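Local structure of putative cathepsin d (Ixodes ricinus, 5N7Q) at residues Thr50-Tyr53 / Cys54-His58; Val92-Gly96 / Ser97-Ser101; Asp316-Leu319 / Gly320-Thr324; Ile325-Arg328 / Asp329-Arg332; Leu10-Leu13 / Leu14-Val17. The protein probably acts as an aspartic endopeptidase of the pepsin-like A1 family, cutting peptide bonds within proteins, and is bound here by the inhibitor pepstatin A. One frame throughout, in Å; residues are numbered along the deposited sequence. Where two conformers were deposited one is given.

Interaction 1 of 5, residues Thr50-Tyr53 / Cys54-His58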
loop_
_atom_site.group_PDB
_atom_site.type_symbol
_atom_site.label_atom_id
_atom_site.label_comp_id
_atom_site.label_asym_id
_atom_site.label_seq_id
_atom_site.Cartn_x
_atom_site.Cartn_y
_atom_site.Cartn_z
ATOM N N THR A 50 20.588 -18.032 -2.806
ATOM C CA THR A 50 20.150 -19.399 -3.161
ATOM C C THR A 50 19.298 -20.034 -2.055
ATOM O O THR A 50 19.203 -21.258 -1.973
ATOM C CB THR A 50 21.371 -20.296 -3.450
ATOM O OG1 THR A 50 22.207 -20.336 -2.276
ATOM C CG2 THR A 50 22.151 -19.755 -4.653
ATOM N N THR A 51 18.670 -19.210 -1.215
ATOM C CA THR A 51 17.733 -19.691 -0.205
ATOM C C THR A 51 16.473 -20.243 -0.879
ATOM O O THR A 51 16.205 -19.970 -2.061
ATOM C CB THR A 51 17.291 -18.568 0.748
ATOM O OG1 THR A 51 16.602 -17.548 0.003
ATOM C CG2 THR A 51 18.462 -17.939 1.503
ATOM N N LYS A 52 15.682 -20.978 -0.102
ATOM C CA LYS A 52 14.386 -21.475 -0.582
ATOM C C LYS A 52 13.553 -20.314 -1.142
ATOM O O LYS A 52 12.947 -20.416 -2.220
ATOM C CB LYS A 52 13.654 -22.181 0.561
ATOM C CG LYS A 52 12.321 -22.804 0.182
ATOM C CD LYS A 52 11.805 -23.735 1.275
ATOM C CE LYS A 52 11.202 -22.975 2.437
ATOM N NZ LYS A 52 10.600 -23.892 3.458
ATOM N N TYR A 53 13.548 -19.201 -0.409
ATOM C CA TYR A 53 12.812 -18.013 -0.832
ATOM C C TYR A 53 13.260 -17.558 -2.215
ATOM O O TYR A 53 12.455 -17.389 -3.146
ATOM C CB TYR A 53 13.005 -16.884 0.184
ATOM C CG TYR A 53 12.540 -15.553 -0.348
ATOM C CD1 TYR A 53 11.183 -15.258 -0.506
ATOM C CD2 TYR A 53 13.453 -14.584 -0.745
ATOM C CE1 TYR A 53 10.770 -14.043 -1.033
ATOM C CE2 TYR A 53 13.041 -13.376 -1.271
ATOM C CZ TYR A 53 11.706 -13.090 -1.410
ATOM O OH TYR A 53 11.340 -11.869 -1.922
ATOM N N CYS A 54 14.561 -17.395 -2.379
ATOM C CA CYS A 54 15.083 -16.855 -3.637
ATOM C C CYS A 54 14.866 -17.817 -4.797
ATOM O O CYS A 54 14.501 -17.394 -5.894
ATOM C CB CYS A 54 16.547 -16.469 -3.493
ATOM S SG CYS A 54 16.740 -15.078 -2.373
ATOM N N LEU A 55 15.000 -19.116 -4.538
ATOM C CA LEU A 55 14.849 -20.097 -5.616
ATOM C C LEU A 55 13.423 -20.258 -6.101
ATOM O O LEU A 55 13.214 -20.777 -7.207
ATOM C CB LEU A 55 15.451 -21.435 -5.209
ATOM C CG LEU A 55 16.980 -21.403 -5.061
ATOM C CD1 LEU A 55 17.446 -22.822 -4.812
ATOM C CD2 LEU A 55 17.737 -20.800 -6.247
ATOM N N HIS A 56 12.456 -19.782 -5.308
ATOM C CA HIS A 56 11.045 -19.805 -5.709
ATOM C C HIS A 56 10.478 -18.437 -6.040
ATOM O O HIS A 56 9.260 -18.255 -6.062
ATOM C CB HIS A 56 10.223 -20.517 -4.646
ATOM C CG HIS A 56 10.557 -21.961 -4.560
ATOM N ND1 HIS A 56 11.520 -22.446 -3.711
ATOM C CD2 HIS A 56 10.132 -23.013 -5.299
ATOM C CE1 HIS A 56 11.652 -23.747 -3.903
ATOM N NE2 HIS A 56 10.822 -24.110 -4.861
ATOM N N HIS A 57 11.358 -17.480 -6.327
ATOM C CA HIS A 57 10.948 -16.167 -6.819
ATOM C C HIS A 57 11.810 -15.790 -7.996
ATOM O O HIS A 57 12.819 -16.470 -8.273
ATOM C CB HIS A 57 11.006 -15.116 -5.701
ATOM C CG HIS A 57 9.910 -15.275 -4.701
ATOM N ND1 HIS A 57 10.001 -16.121 -3.615
ATOM C CD2 HIS A 57 8.661 -14.753 -4.668
ATOM C CE1 HIS A 57 8.867 -16.086 -2.944
ATOM N NE2 HIS A 57 8.031 -15.281 -3.575
ATOM N N HIS A 58 11.407 -14.770 -8.746
ATOM C CA HIS A 58 12.266 -14.248 -9.808
ATOM C C HIS A 58 13.439 -13.475 -9.217
ATOM O O HIS A 58 13.281 -12.692 -8.275
ATOM C CB HIS A 58 11.482 -13.418 -10.807
ATOM C CG HIS A 58 10.276 -14.120 -11.324
ATOM N ND1 HIS A 58 9.000 -13.709 -11.008
ATOM C CD2 HIS A 58 10.140 -15.256 -12.044
ATOM C CE1 HIS A 58 8.127 -14.541 -11.546
ATOM N NE2 HIS A 58 8.794 -15.486 -12.185
#
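C54 opens the second half of a short helix, and its backbone N is capped by T51: the bond to T51 OG1 is 3.1 Å long and nearly straight. T51 is the N-cap; with OG1 between its backbone N and carbonyl carbon (chi1 62°) the hydroxyl points at C54 N. C54 SG, disulfide-bonded to C49, lies obliquely beside the Y53 ring, 3.7 Å from Y53 CD2. Next comes L55, whose N donates to T51 O at 2.9 Å to close the first helical turn, while its side chain lies against the T50 carbonyl. H56 leaves the helical conformation; its ring folds back and H56 ND1 donates to K52 O at 2.9 Å in the plane of the imidazole. H57 follows with a similar device: H57 ND1 reaches Y53 O at 2.8 Å, in the ring plane. H56 N also donates to Y53 O, from the other face of the carbonyl. Y53 CE1 lies over one face of the H57 imidazole, 3.4 Å from H57 CE1, with the ring planes 37° apart. Two imidazoles thus take up carbonyls at the end of the helix. Since H57 NE2 is also hydrogen-bonded to a carbonyl, A119 O, both its nitrogens act as donors, which is consistent with a protonated, positively charged ring.

Interaction 2 of 5, residues Val92-Gly96 / Ser97-Ser101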
loop_
_atom_site.group_PDB
_atom_site.type_symbol
_atom_site.label_atom_id
_atom_site.label_comp_id
_atom_site.label_asym_id
_atom_site.label_seq_id
_atom_site.Cartn_x
_atom_site.Cartn_y
_atom_site.Cartn_z
ATOM N N VAL A 92 18.484 0.036 -15.258
ATOM C CA VAL A 92 17.255 0.512 -15.886
ATOM C C VAL A 92 16.053 -0.199 -15.263
ATOM O O VAL A 92 16.094 -1.405 -15.088
ATOM C CB VAL A 92 17.285 0.213 -17.404
ATOM C CG1 VAL A 92 15.940 0.532 -18.060
ATOM C CG2 VAL A 92 18.405 0.995 -18.088
ATOM N N CYS A 93 14.985 0.550 -14.956
ATOM C CA CYS A 93 13.717 0.013 -14.424
ATOM C C CYS A 93 12.597 0.448 -15.363
ATOM O O CYS A 93 12.513 1.628 -15.719
ATOM C CB CYS A 93 13.444 0.572 -13.027
ATOM S SG CYS A 93 11.861 0.052 -12.289
ATOM N N ARG A 94 11.793 -0.510 -15.810
ATOM C CA ARG A 94 10.686 -0.230 -16.725
ATOM C C ARG A 94 9.345 -0.504 -16.085
ATOM O O ARG A 94 9.118 -1.570 -15.510
ATOM C CB ARG A 94 10.798 -1.077 -17.998
ATOM C CG ARG A 94 12.081 -0.829 -18.746
ATOM C CD ARG A 94 12.140 -1.640 -20.022
ATOM N NE ARG A 94 13.487 -1.667 -20.559
ATOM C CZ ARG A 94 14.497 -2.368 -20.039
ATOM N NH1 ARG A 94 14.343 -3.133 -18.943
ATOM N NH2 ARG A 94 15.681 -2.327 -20.644
ATOM N N ILE A 95 8.457 0.474 -16.251
ATOM C CA ILE A 95 7.050 0.393 -15.877
ATOM C C ILE A 95 6.244 0.784 -17.116
ATOM O O ILE A 95 6.358 1.907 -17.605
ATOM C CB ILE A 95 6.700 1.366 -14.745
ATOM C CG1 ILE A 95 7.466 0.998 -13.470
ATOM C CG2 ILE A 95 5.187 1.405 -14.532
ATOM C CD1 ILE A 95 7.366 2.043 -12.375
ATOM N N GLY A 96 5.522 -0.176 -17.681
ATOM C CA GLY A 96 4.881 0.027 -18.976
ATOM C C GLY A 96 5.916 0.500 -19.986
ATOM O O GLY A 96 6.988 -0.115 -20.097
ATOM N N SER A 97 5.625 1.589 -20.689
ATOM C CA SER A 97 6.551 2.144 -21.677
ATOM C C SER A 97 7.536 3.151 -21.078
ATOM O O SER A 97 8.347 3.736 -21.805
ATOM C CB SER A 97 5.765 2.772 -22.844
ATOM O OG SER A 97 5.110 3.942 -22.411
ATOM N N ALA A 98 7.508 3.349 -19.761
ATOM C CA ALA A 98 8.460 4.235 -19.105
ATOM C C ALA A 98 9.779 3.499 -18.912
ATOM O O ALA A 98 9.775 2.394 -18.393
ATOM C CB ALA A 98 7.943 4.714 -17.762
ATOM N N LYS A 99 10.863 4.142 -19.314
ATOM C CA LYS A 99 12.230 3.623 -19.140
ATOM C C LYS A 99 12.949 4.532 -18.167
ATOM O O LYS A 99 13.332 5.650 -18.513
ATOM C CB LYS A 99 12.992 3.609 -20.461
ATOM C CG LYS A 99 12.271 2.929 -21.600
ATOM C CD LYS A 99 12.560 1.448 -21.687
ATOM C CE LYS A 99 12.064 0.868 -23.004
ATOM N NZ LYS A 99 12.937 -0.229 -23.501
ATOM N N VAL A 100 13.128 4.046 -16.957
ATOM C CA VAL A 100 13.666 4.851 -15.867
ATOM C C VAL A 100 15.126 4.462 -15.736
ATOM O O VAL A 100 15.456 3.425 -15.163
ATOM C CB VAL A 100 12.926 4.591 -14.536
ATOM C CG1 VAL A 100 13.426 5.564 -13.464
ATOM C CG2 VAL A 100 11.419 4.694 -14.741
ATOM N N SER A 101 15.991 5.293 -16.299
ATOM C CA SER A 101 17.440 5.061 -16.243
ATOM C C SER A 101 18.057 5.224 -14.842
ATOM O O SER A 101 17.579 6.012 -13.999
ATOM C CB SER A 101 18.166 5.991 -17.223
ATOM O OG SER A 101 17.773 5.720 -18.568
HETATM O O HOH W 1 9.511 0.461 -20.818
#
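C93 and V100 form the firm end of an antiparallel hairpin, a hydrogen-bonded pair: C93 N meets V100 O at 2.9 Å, V100 N meets C93 O at 2.8 Å, and both CB atoms sit on the same buried face. V100 CB lies 3.2 Å from C93 O, a tight spot of the contact. I95 and A98 repeat the pairing on that face and close a type II' turn, with A98 N bonded to I95 O at 2.8 Å and the longer return bond running from I95 N to A98 O. G96 takes the first corner of the turn with positive phi, and S97 the second.

The other face, carrying R94 and K99, is looser: K99 is exposed and R94 partly so, and this side and the turn at G96 and S97 face solvent. R94 and K99 form the non-hydrogen-bonded pair, and K99 CD crosses the extended arginine stem 3.5 Å from R94 CD. K99 NZ stands at the edge of the guanidinium, 3.3 Å from R94 NE, two like charges brought close, while V92 CG1 lies over the centre of one guanidinium face, 3.8 Å above its plane. The arginine is anchored where R94 NH1 is bonded to G25 O and S23 OG. On the turn side a water donates to G96 O at 2.7 Å and, weakly, to A98 O.

The buried face rests on helix 140-146, with I95 against V140 and A98 and V100 against M144. Strand 17-24 runs alongside, packing I24 on C93 and I22 on I95, while Y6 of strand 6-13 covers the turn at S97 and A98.

Interaction 3 of 5, residues Asp316-Leu319 / Gly320-Thr324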
loop_
_atom_site.group_PDB
_atom_site.type_symbol
_atom_site.label_atom_id
_atom_site.label_comp_id
_atom_site.label_asym_id
_atom_site.label_seq_id
_atom_site.Cartn_x
_atom_site.Cartn_y
_atom_site.Cartn_z
ATOM N N ASP A 316 -5.759 -0.840 2.038
ATOM C CA ASP A 316 -6.571 -1.217 0.889
ATOM C C ASP A 316 -8.071 -1.236 1.205
ATOM O O ASP A 316 -8.902 -0.985 0.338
ATOM C CB ASP A 316 -6.147 -2.576 0.330
ATOM C CG ASP A 316 -4.676 -2.651 -0.063
ATOM O OD1 ASP A 316 -4.081 -1.578 -0.388
ATOM O OD2 ASP A 316 -4.114 -3.788 -0.064
ATOM N N VAL A 317 -8.436 -1.522 2.450
ATOM C CA VAL A 317 -9.856 -1.429 2.849
ATOM C C VAL A 317 -10.466 -0.060 2.514
ATOM O O VAL A 317 -11.619 0.027 2.079
ATOM C CB VAL A 317 -10.009 -1.753 4.355
ATOM C CG1 VAL A 317 -11.295 -1.183 4.922
ATOM C CG2 VAL A 317 -9.909 -3.243 4.562
ATOM N N PHE A 318 -9.684 1.009 2.708
ATOM C CA PHE A 318 -10.100 2.388 2.378
ATOM C C PHE A 318 -9.818 2.773 0.937
ATOM O O PHE A 318 -10.661 3.403 0.269
ATOM C CB PHE A 318 -9.408 3.409 3.318
ATOM C CG PHE A 318 -9.980 4.789 3.266
ATOM C CD1 PHE A 318 -11.080 5.125 4.039
ATOM C CD2 PHE A 318 -9.439 5.757 2.443
ATOM C CE1 PHE A 318 -11.613 6.391 3.997
ATOM C CE2 PHE A 318 -9.993 7.024 2.381
ATOM C CZ PHE A 318 -11.050 7.356 3.161
ATOM N N LEU A 319 -8.651 2.380 0.442
ATOM C CA LEU A 319 -8.167 2.857 -0.852
ATOM C C LEU A 319 -8.826 2.131 -2.019
ATOM O O LEU A 319 -8.678 2.547 -3.163
ATOM C CB LEU A 319 -6.625 2.699 -0.903
ATOM C CG LEU A 319 -5.835 3.474 0.160
ATOM C CD1 LEU A 319 -4.368 3.036 0.109
ATOM C CD2 LEU A 319 -5.987 4.966 -0.014
ATOM N N GLY A 320 -9.568 1.070 -1.752
ATOM C CA GLY A 320 -10.444 0.460 -2.761
ATOM C C GLY A 320 -11.692 1.264 -3.070
ATOM O O GLY A 320 -11.950 1.619 -4.226
ATOM N N PRO A 321 -12.515 1.546 -2.048
ATOM C CA PRO A 321 -13.751 2.319 -2.325
ATOM C C PRO A 321 -13.486 3.794 -2.660
ATOM O O PRO A 321 -14.365 4.461 -3.215
ATOM C CB PRO A 321 -14.590 2.152 -1.028
ATOM C CG PRO A 321 -13.632 1.676 -0.004
ATOM C CD PRO A 321 -12.578 0.889 -0.727
ATOM N N TYR A 322 -12.292 4.280 -2.318
ATOM C CA TYR A 322 -11.896 5.658 -2.623
ATOM C C TYR A 322 -10.653 5.673 -3.496
ATOM O O TYR A 322 -9.563 5.342 -3.055
ATOM C CB TYR A 322 -11.762 6.473 -1.333
ATOM C CG TYR A 322 -13.114 6.484 -0.624
ATOM C CD1 TYR A 322 -14.177 7.183 -1.163
ATOM C CD2 TYR A 322 -13.375 5.684 0.479
ATOM C CE1 TYR A 322 -15.432 7.132 -0.608
ATOM C CE2 TYR A 322 -14.626 5.626 1.048
ATOM C CZ TYR A 322 -15.659 6.339 0.481
ATOM O OH TYR A 322 -16.915 6.294 1.068
ATOM N N TYR A 323 -10.852 5.997 -4.770
ATOM C CA TYR A 323 -9.773 6.257 -5.715
ATOM C C TYR A 323 -8.878 7.378 -5.159
ATOM O O TYR A 323 -9.392 8.363 -4.626
ATOM C CB TYR A 323 -10.395 6.694 -7.022
ATOM C CG TYR A 323 -9.463 6.855 -8.196
ATOM C CD1 TYR A 323 -8.730 5.766 -8.688
ATOM C CD2 TYR A 323 -9.337 8.061 -8.856
ATOM C CE1 TYR A 323 -7.892 5.892 -9.775
ATOM C CE2 TYR A 323 -8.501 8.199 -9.942
ATOM C CZ TYR A 323 -7.791 7.121 -10.428
ATOM O OH TYR A 323 -6.982 7.255 -11.524
ATOM N N THR A 324 -7.556 7.198 -5.239
ATOM C CA THR A 324 -6.659 8.053 -4.496
ATOM C C THR A 324 -5.614 8.614 -5.427
ATOM O O THR A 324 -5.004 7.902 -6.216
ATOM C CB THR A 324 -5.998 7.329 -3.339
ATOM O OG1 THR A 324 -7.017 6.767 -2.499
ATOM C CG2 THR A 324 -5.193 8.256 -2.480
HETATM O O HOH W 2 -9.672 2.421 -5.766
#
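F318 and Y322 are brought together by different first torsions: F318 CG is anti to its backbone N (chi1 -167°), while Y322 CG is anti to the carbonyl carbon and swings back toward the helix (chi1 -60°). Y322 CD2 consequently lies over the centre of the phenylalanine ring, 3.9 Å above its plane. The rings themselves are tilted 37° to each other, an oblique pairing.

Two i to i+4 bonds carry the backbone out of the helix: G320 N donates to D316 O at 3.0 Å, and Y322 N reaches F318 O at 3.2 Å, lying in its carbonyl plane. P321 fits between them, with P321 CD only 3.1 Å from V317 O. This is the passage from helix 316-319 into strand 322-327, a strand of the six-stranded sheet that joins the two lobes of pepsin-like enzymes. It lies close to the catalytic centre: the L319 side chain is about 5 Å from that of D227, a predicted active-site aspartate.

Two acceptors, L319 O and Y322 O, are pressed to 2.9 Å from each other, and each has a donor. A water gives one hydrogen to L319 O and the other to G320 O. The hydroxyl T324 OG1 donates to Y322 O at 3.0 Å, from above the carbonyl plane. T324 OG1 also lies 3.2 Å from the methyl L319 CD2. Further out, F335 meets the F318 ring edge-to-face and F279 does the same to Y322, whose hydroxyl is hydrogen-bonded to S280 O.

Interaction 4 of 5, residues Ile325-Arg328 / Asp329-Arg332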
loop_
_atom_site.group_PDB
_atom_site.type_symbol
_atom_site.label_atom_id
_atom_site.label_comp_id
_atom_site.label_asym_id
_atom_site.label_seq_id
_atom_site.Cartn_x
_atom_site.Cartn_y
_atom_site.Cartn_z
ATOM N N ILE A 325 -5.423 9.916 -5.307
ATOM C CA ILE A 325 -4.467 10.703 -6.086
ATOM C C ILE A 325 -3.339 11.124 -5.148
ATOM O O ILE A 325 -3.577 11.765 -4.130
ATOM C CB ILE A 325 -5.107 11.971 -6.677
ATOM C CG1 ILE A 325 -6.242 11.643 -7.677
ATOM C CG2 ILE A 325 -4.061 12.768 -7.431
ATOM C CD1 ILE A 325 -7.552 11.221 -7.045
ATOM N N PHE A 326 -2.104 10.762 -5.511
ATOM C CA PHE A 326 -0.897 11.086 -4.758
ATOM C C PHE A 326 -0.160 12.161 -5.584
ATOM O O PHE A 326 0.406 11.863 -6.634
ATOM C CB PHE A 326 -0.045 9.838 -4.585
ATOM C CG PHE A 326 -0.693 8.761 -3.772
ATOM C CD1 PHE A 326 -1.569 7.841 -4.373
ATOM C CD2 PHE A 326 -0.400 8.643 -2.431
ATOM C CE1 PHE A 326 -2.167 6.847 -3.599
ATOM C CE2 PHE A 326 -0.996 7.651 -1.661
ATOM C CZ PHE A 326 -1.863 6.742 -2.259
ATOM N N ASP A 327 -0.191 13.402 -5.104
ATOM C CA ASP A 327 0.237 14.573 -5.885
ATOM C C ASP A 327 1.520 15.161 -5.314
ATOM O O ASP A 327 1.501 15.780 -4.244
ATOM C CB ASP A 327 -0.931 15.577 -5.878
ATOM C CG ASP A 327 -0.663 16.869 -6.635
ATOM O OD1 ASP A 327 0.512 17.200 -6.880
ATOM O OD2 ASP A 327 -1.698 17.531 -6.964
ATOM N N ARG A 328 2.615 14.992 -6.054
ATOM C CA ARG A 328 3.920 15.504 -5.638
ATOM C C ARG A 328 4.127 16.933 -6.100
ATOM O O ARG A 328 5.018 17.608 -5.584
ATOM C CB ARG A 328 5.089 14.629 -6.160
ATOM C CG ARG A 328 5.165 13.284 -5.449
ATOM C CD ARG A 328 5.700 13.393 -4.015
ATOM N NE ARG A 328 7.063 13.931 -4.023
ATOM C CZ ARG A 328 8.170 13.207 -4.173
ATOM N NH1 ARG A 328 8.097 11.891 -4.323
ATOM N NH2 ARG A 328 9.362 13.804 -4.238
ATOM N N ASP A 329 3.318 17.449 -7.028
ATOM C CA ASP A 329 3.454 18.874 -7.420
ATOM C C ASP A 329 2.985 19.800 -6.302
ATOM O O ASP A 329 3.562 20.859 -6.059
ATOM C CB ASP A 329 2.649 19.154 -8.683
ATOM C CG ASP A 329 3.355 18.640 -9.927
ATOM O OD1 ASP A 329 4.603 18.795 -9.989
ATOM O OD2 ASP A 329 2.656 18.110 -10.816
ATOM N N GLN A 330 1.938 19.383 -5.599
ATOM C CA GLN A 330 1.349 20.213 -4.543
ATOM C C GLN A 330 1.405 19.583 -3.145
ATOM O O GLN A 330 0.938 20.200 -2.190
ATOM C CB GLN A 330 -0.092 20.571 -4.869
ATOM C CG GLN A 330 -0.234 21.326 -6.175
ATOM C CD GLN A 330 -1.581 21.981 -6.313
ATOM O OE1 GLN A 330 -2.004 22.746 -5.436
ATOM N NE2 GLN A 330 -2.256 21.714 -7.412
ATOM N N ASP A 331 2.034 18.413 -3.014
ATOM C CA ASP A 331 2.133 17.690 -1.743
ATOM C C ASP A 331 0.747 17.547 -1.083
ATOM O O ASP A 331 0.470 18.087 -0.016
ATOM C CB ASP A 331 3.127 18.396 -0.796
ATOM C CG ASP A 331 4.586 18.173 -1.208
ATOM O OD1 ASP A 331 4.921 17.079 -1.725
ATOM O OD2 ASP A 331 5.426 19.096 -1.053
ATOM N N ARG A 332 -0.133 16.874 -1.800
ATOM C CA ARG A 332 -1.500 16.663 -1.321
ATOM C C ARG A 332 -1.974 15.282 -1.783
ATOM O O ARG A 332 -1.400 14.654 -2.678
ATOM C CB ARG A 332 -2.415 17.779 -1.815
ATOM C CG ARG A 332 -2.614 17.812 -3.319
ATOM C CD ARG A 332 -3.379 19.017 -3.792
ATOM N NE ARG A 332 -3.551 18.942 -5.242
ATOM C CZ ARG A 332 -4.473 19.594 -5.942
ATOM N NH1 ARG A 332 -5.309 20.437 -5.348
ATOM N NH2 ARG A 332 -4.501 19.439 -7.256
HETATM O O HOH W 3 -3.791 16.581 -8.481
HETATM O O HOH W 4 -1.278 19.378 -8.906
HETATM O O HOH W 5 6.794 16.803 -3.634
#
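A G1 beta bulge shapes the tight connection between strands 322-327 and 332-337: D331, with positive phi, and R332 both face D327. D327 and R332 form one hydrogen-bonded antiparallel pair, D327 N to R332 O at 3.0 Å and R332 N to D327 O at 3.1 Å. The aspartate side chain then fastens the loop from within. A chi1 of 179° swings the carboxylate away from its own amide nitrogen and carries D327 OD1 to the loop amides: Q330 N donates to it at 2.9 Å, and D329 N adds a weak bond. D327 OD2 makes the salt bridge, a nearly straight 2.9 Å bond from R332 NE, which comes from above the carboxylate plane and lies in the guanidinium plane; the two planes are 73° apart. Q330 NE2 lies over one face of that guanidinium, and Y188 makes a cation-pi contact with R332. Two waters also donate to D327 OD2, one shared with R332 NH2 and one with Q330 NE2. So many donors would be expected to keep this buried carboxylate ionised. On the R328 side, another water joins R328 O, R328 NE and D331 OD1, the last also hydrogen-bonded to Y129 OH.

D331 OD2 forms a salt bridge with K194, and R328 reaches helix 140-146, pairing with D142 and packing on F141 and M145. Strand 155-160 borders strand 322-327, placing F156 and V158 against F326.

Interaction 5 of 5, residues Leu10-Leu13 / Leu14-Val17. Unlike the reference sequence in segment 14-17: V17 (reference Glu).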
loop_
_atom_site.group_PDB
_atom_site.type_symbol
_atom_site.label_atom_id
_atom_site.label_comp_id
_atom_site.label_asym_id
_atom_site.label_seq_id
_atom_site.Cartn_x
_atom_site.Cartn_y
_atom_site.Cartn_z
ATOM N N LEU A 10 -2.534 -4.002 -12.070
ATOM C CA LEU A 10 -2.342 -4.811 -10.861
ATOM C C LEU A 10 -3.190 -6.083 -10.840
ATOM O O LEU A 10 -4.310 -6.116 -11.364
ATOM C CB LEU A 10 -2.662 -4.003 -9.602
ATOM C CG LEU A 10 -1.948 -2.661 -9.496
ATOM C CD1 LEU A 10 -2.477 -1.885 -8.293
ATOM C CD2 LEU A 10 -0.440 -2.866 -9.390
ATOM N N VAL A 11 -2.632 -7.110 -10.206
ATOM C CA VAL A 11 -3.353 -8.309 -9.807
ATOM C C VAL A 11 -3.733 -8.168 -8.335
ATOM O O VAL A 11 -2.941 -7.694 -7.509
ATOM C CB VAL A 11 -2.475 -9.564 -10.048
ATOM C CG1 VAL A 11 -3.027 -10.794 -9.336
ATOM C CG2 VAL A 11 -2.336 -9.808 -11.534
ATOM N N ASN A 12 -4.945 -8.604 -8.008
ATOM C CA ASN A 12 -5.514 -8.608 -6.667
ATOM C C ASN A 12 -5.549 -10.036 -6.159
ATOM O O ASN A 12 -6.264 -10.859 -6.689
ATOM C CB ASN A 12 -6.933 -8.045 -6.744
ATOM C CG ASN A 12 -7.719 -8.202 -5.451
ATOM O OD1 ASN A 12 -7.219 -8.699 -4.453
ATOM N ND2 ASN A 12 -8.951 -7.756 -5.477
ATOM N N LEU A 13 -4.723 -10.340 -5.167
ATOM C CA LEU A 13 -4.771 -11.634 -4.482
ATOM C C LEU A 13 -5.586 -11.475 -3.189
ATOM O O LEU A 13 -5.127 -10.833 -2.242
ATOM C CB LEU A 13 -3.361 -12.116 -4.177
ATOM C CG LEU A 13 -3.349 -13.429 -3.387
ATOM C CD1 LEU A 13 -3.815 -14.597 -4.239
ATOM C CD2 LEU A 13 -1.948 -13.657 -2.851
ATOM N N LEU A 14 -6.803 -12.049 -3.194
ATOM C CA LEU A 14 -7.651 -12.239 -2.012
ATOM C C LEU A 14 -7.992 -10.925 -1.304
ATOM O O LEU A 14 -8.278 -10.940 -0.121
ATOM C CB LEU A 14 -6.992 -13.227 -1.034
ATOM C CG LEU A 14 -6.771 -14.660 -1.558
ATOM C CD1 LEU A 14 -5.877 -15.407 -0.591
ATOM C CD2 LEU A 14 -8.050 -15.424 -1.757
ATOM N N ASP A 15 -7.920 -9.789 -2.021
ATOM C CA ASP A 15 -8.125 -8.455 -1.403
ATOM C C ASP A 15 -7.061 -8.117 -0.353
ATOM O O ASP A 15 -7.202 -7.116 0.355
ATOM C CB ASP A 15 -9.556 -8.320 -0.776
ATOM C CG ASP A 15 -10.580 -7.723 -1.697
ATOM O OD1 ASP A 15 -10.289 -7.435 -2.869
ATOM O OD2 ASP A 15 -11.736 -7.493 -1.212
ATOM N N VAL A 16 -5.976 -8.886 -0.262
ATOM C CA VAL A 16 -4.950 -8.616 0.769
ATOM C C VAL A 16 -3.685 -7.988 0.225
ATOM O O VAL A 16 -3.055 -7.192 0.914
ATOM C CB VAL A 16 -4.600 -9.829 1.649
ATOM C CG1 VAL A 16 -5.824 -10.282 2.387
ATOM C CG2 VAL A 16 -4.001 -10.979 0.881
ATOM N N VAL A 17 -3.285 -8.347 -0.994
ATOM C CA VAL A 17 -2.143 -7.700 -1.639
ATOM C C VAL A 17 -2.418 -7.492 -3.119
ATOM O O VAL A 17 -3.103 -8.298 -3.769
ATOM C CB VAL A 17 -0.829 -8.498 -1.453
ATOM C CG1 VAL A 17 -0.378 -8.556 0.006
ATOM C CG2 VAL A 17 -0.964 -9.907 -1.964
#
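L13 faces both V16 and V17 in a classic beta bulge, where the chain reverses between strands 6-13 and 17-24. The backbone bonds centre on this leucine. L13 N donates to V17 O at 3.0 Å, nearly along the carbonyl axis, while L13 O takes V16 N at 2.9 Å and, weakly, V17 N. L14 and D15 both have positive phi, which lets the chain turn back in so few residues. The backbone of the turn is tied to the other lobe by V16 O to S231 OG.

L13 gathers the apolar contacts. L13 and V17 lie side by side, with L13 CB 3.9 Å from V17 CG2, and L14 CG meets L13 CD1 at 4.0 Å. V17, which is glutamate in the reference sequence, also packs on an apolar side chain of the bound peptide, so the end of this turn borders the inhibitor.

N12 and D15 supply the polar side-chain groups. A chi1 of 171° at N12 stretches the amide out toward the turn, where it is used twice. D15 N sits on a lone pair of N12 OD1 at 2.8 Å, and N12 ND2 donates at 2.9 Å to D15 OD1, with the amide and carboxylate planes only 2° apart.

How the interactions relate
All five contacts are local, yet their chemistry follows their place. Interaction 3 is the buried one, near the predicted catalytic aspartates, and relies on rings and helical carbonyls. Interaction 4 continues the same strand, 322-327, but exchanges aromatic packing for a salt bridge and waters as it nears the surface. Interactions 2, 4 and 5 are all strand reversals, the first with a type II' turn, the others marked by a G1 bulge and a classic bulge. Interaction 5, a surface turn, touches interaction 3 where V16 O lies 3.7 Å from D316 OD2. Interaction 1 stands apart, its centre about 37 Å from that of interaction 4, and is helical, held by threonine, histidine and cysteine.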